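Local coordinates for protein phosphomethylpyrimidine kinase (Pyrococcus furiosus, PDB 2PB9) that probably phosphorylates hydroxymethylpyrimidine and its phosphate and, through the ThiN-family C-terminal domain described here, joins the pyrimidine and thiazole halves of thiamine phosphate, at residues Ile96-Ser101 with Glu181-Leu186. Residues are numbered along the deposited sequence; the frame is centred on the assembly and turned at random.
Sequences INIRYS and EKIKML
Ile98 and Leu186 meet tip to tip, CD1 of Ile98 3.7 Å from CD2 of Leu186, in a small apolar contact between strand 94-98 and the last residues of helix 176-185 with Leu186 following them. With CG1 between the backbone N and the carbonyl carbon (chi1 55°) and CD1 extended beyond it, the Ile98 chain points at the 181-186 segment. The same CD1 also lies 4.2 Å from CD1 of Ile183, three residues before Leu186, and so touches both Ile183 and Leu186. Ile96, two residues back on the same face of the strand, approaches Ile183 differently: the two side chains cross at a slant, and the CG2 branch of Ile96 comes within 4.2 Å of Ile183 CD1. Both strand isoleucines thus share that methyl. Methyl groups make all these contacts, and the backbones stay well apart, with CA of Ile96 9.3 Å from CA of Ile183. The helix packs here on one face of the mixed central sheet, where strand 94-98 runs between strands 35-38 and 168-173. Phe19 of helix 5-21 touches both Ile96 and Ile183, while Leu186 also packs on Ile108 of helix 102-114, so that the 181-186 segment touches both of these helices.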
loop_
_atom_site.group_PDB
_atom_site.type_symbol
_atom_site.label_atom_id
_atom_site.label_comp_id
_atom_site.label_asym_id
_atom_site.label_seq_id
_atom_site.Cartn_x
_atom_site.Cartn_y
_atom_site.Cartn_z
ATOM N N ILE A 96 19.155 18.094 2.031
ATOM C CA ILE A 96 18.425 18.301 0.787
ATOM C C ILE A 96 17.699 17.017 0.403
ATOM O O ILE A 96 18.219 15.913 0.596
ATOM C CB ILE A 96 19.369 18.719 -0.367
ATOM C CG1 ILE A 96 18.549 19.079 -1.599
ATOM C CG2 ILE A 96 20.322 17.586 -0.722
ATOM C CD1 ILE A 96 19.382 19.645 -2.721
ATOM N N ASN A 97 16.486 17.142 -0.111
ATOM C CA ASN A 97 15.776 15.943 -0.504
ATOM C C ASN A 97 15.702 15.854 -2.022
ATOM O O ASN A 97 15.338 16.818 -2.707
ATOM C CB ASN A 97 14.364 15.882 0.113
ATOM C CG ASN A 97 13.437 16.982 -0.390
ATOM O OD1 ASN A 97 13.470 18.112 0.101
ATOM N ND2 ASN A 97 12.602 16.653 -1.372
ATOM N N ILE A 98 16.081 14.693 -2.542
ATOM C CA ILE A 98 16.042 14.476 -3.969
ATOM C C ILE A 98 15.215 13.250 -4.292
ATOM O O ILE A 98 14.929 12.427 -3.424
ATOM C CB ILE A 98 17.448 14.303 -4.544
ATOM C CG1 ILE A 98 18.177 13.174 -3.817
ATOM C CG2 ILE A 98 18.222 15.601 -4.399
ATOM C CD1 ILE A 98 19.562 12.874 -4.397
ATOM N N ARG A 99 14.834 13.155 -5.560
ATOM C CA ARG A 99 14.034 12.060 -6.084
ATOM C C ARG A 99 14.646 10.680 -5.821
ATOM O O ARG A 99 15.869 10.530 -5.786
ATOM C CB ARG A 99 13.859 12.258 -7.594
ATOM C CG ARG A 99 12.744 11.453 -8.210
ATOM C CD ARG A 99 12.498 11.918 -9.615
ATOM N NE ARG A 99 13.632 11.618 -10.484
ATOM C CZ ARG A 99 13.875 10.424 -11.018
ATOM N NH1 ARG A 99 13.058 9.402 -10.782
ATOM N NH2 ARG A 99 14.941 10.248 -11.786
ATOM N N TYR A 100 13.786 9.679 -5.635
ATOM C CA TYR A 100 14.241 8.310 -5.421
ATOM C C TYR A 100 13.907 7.463 -6.652
ATOM O O TYR A 100 12.903 7.688 -7.325
ATOM C CB TYR A 100 13.561 7.672 -4.195
ATOM C CG TYR A 100 13.842 6.177 -4.047
ATOM C CD1 TYR A 100 14.933 5.714 -3.301
ATOM C CD2 TYR A 100 13.070 5.229 -4.733
ATOM C CE1 TYR A 100 15.256 4.350 -3.250
ATOM C CE2 TYR A 100 13.384 3.869 -4.695
ATOM C CZ TYR A 100 14.481 3.435 -3.956
ATOM O OH TYR A 100 14.826 2.090 -3.958
ATOM N N SER A 101 14.766 6.491 -6.936
ATOM C CA SER A 101 14.572 5.556 -8.045
ATOM C C SER A 101 15.714 4.546 -7.979
ATOM O O SER A 101 16.768 4.838 -7.404
ATOM C CB SER A 101 14.563 6.276 -9.403
ATOM O OG SER A 101 15.869 6.573 -9.853
ATOM N N GLU A 181 28.218 19.277 -2.487
ATOM C CA GLU A 181 29.344 18.512 -2.992
ATOM C C GLU A 181 28.976 17.051 -3.211
ATOM O O GLU A 181 29.427 16.442 -4.175
ATOM C CB GLU A 181 30.545 18.651 -2.051
ATOM C CG GLU A 181 31.011 20.109 -1.917
ATOM C CD GLU A 181 32.337 20.282 -1.169
ATOM O OE1 GLU A 181 33.382 19.845 -1.705
ATOM O OE2 GLU A 181 32.336 20.863 -0.056
ATOM N N LYS A 182 28.149 16.488 -2.338
ATOM C CA LYS A 182 27.737 15.095 -2.491
ATOM C C LYS A 182 26.893 14.995 -3.756
ATOM O O LYS A 182 26.984 14.032 -4.514
ATOM C CB LYS A 182 26.878 14.639 -1.304
ATOM C CG LYS A 182 27.497 14.787 0.062
ATOM C CD LYS A 182 28.207 13.530 0.491
ATOM C CE LYS A 182 28.857 13.711 1.855
ATOM N NZ LYS A 182 29.867 14.820 1.850
ATOM N N ILE A 183 26.054 16.001 -3.970
ATOM C CA ILE A 183 25.185 16.022 -5.133
ATOM C C ILE A 183 26.013 16.072 -6.404
ATOM O O ILE A 183 25.740 15.351 -7.369
ATOM C CB ILE A 183 24.232 17.234 -5.086
ATOM C CG1 ILE A 183 23.322 17.118 -3.861
ATOM C CG2 ILE A 183 23.405 17.311 -6.365
ATOM C CD1 ILE A 183 22.473 15.855 -3.834
ATOM N N LYS A 184 27.028 16.931 -6.401
ATOM C CA LYS A 184 27.908 17.067 -7.550
ATOM C C LYS A 184 28.466 15.693 -7.925
ATOM O O LYS A 184 28.496 15.334 -9.106
ATOM C CB LYS A 184 29.039 18.051 -7.230
ATOM C CG LYS A 184 28.640 19.537 -7.347
ATOM C CD LYS A 184 29.686 20.450 -6.705
ATOM C CE LYS A 184 30.060 21.640 -7.590
ATOM N NZ LYS A 184 28.898 22.494 -7.948
HETATM N N MSE A 185 28.885 14.927 -6.919
HETATM C CA MSE A 185 29.429 13.584 -7.134
HETATM C C MSE A 185 28.408 12.709 -7.847
HETATM O O MSE A 185 28.729 11.986 -8.797
HETATM C CB MSE A 185 29.761 12.910 -5.802
HETATM C CG MSE A 185 30.971 13.432 -5.066
HETATM SE SE MSE A 185 31.178 12.469 -3.378
HETATM C CE MSE A 185 30.965 13.965 -2.150
ATOM N N LEU A 186 27.175 12.783 -7.359
ATOM C CA LEU A 186 26.064 12.005 -7.890
ATOM C C LEU A 186 25.923 12.131 -9.399
ATOM O O LEU A 186 25.187 11.376 -10.026
ATOM C CB LEU A 186 24.766 12.436 -7.207
ATOM C CG LEU A 186 23.567 11.510 -7.379
ATOM C CD1 LEU A 186 23.936 10.109 -6.922
ATOM C CD2 LEU A 186 22.396 12.044 -6.576
#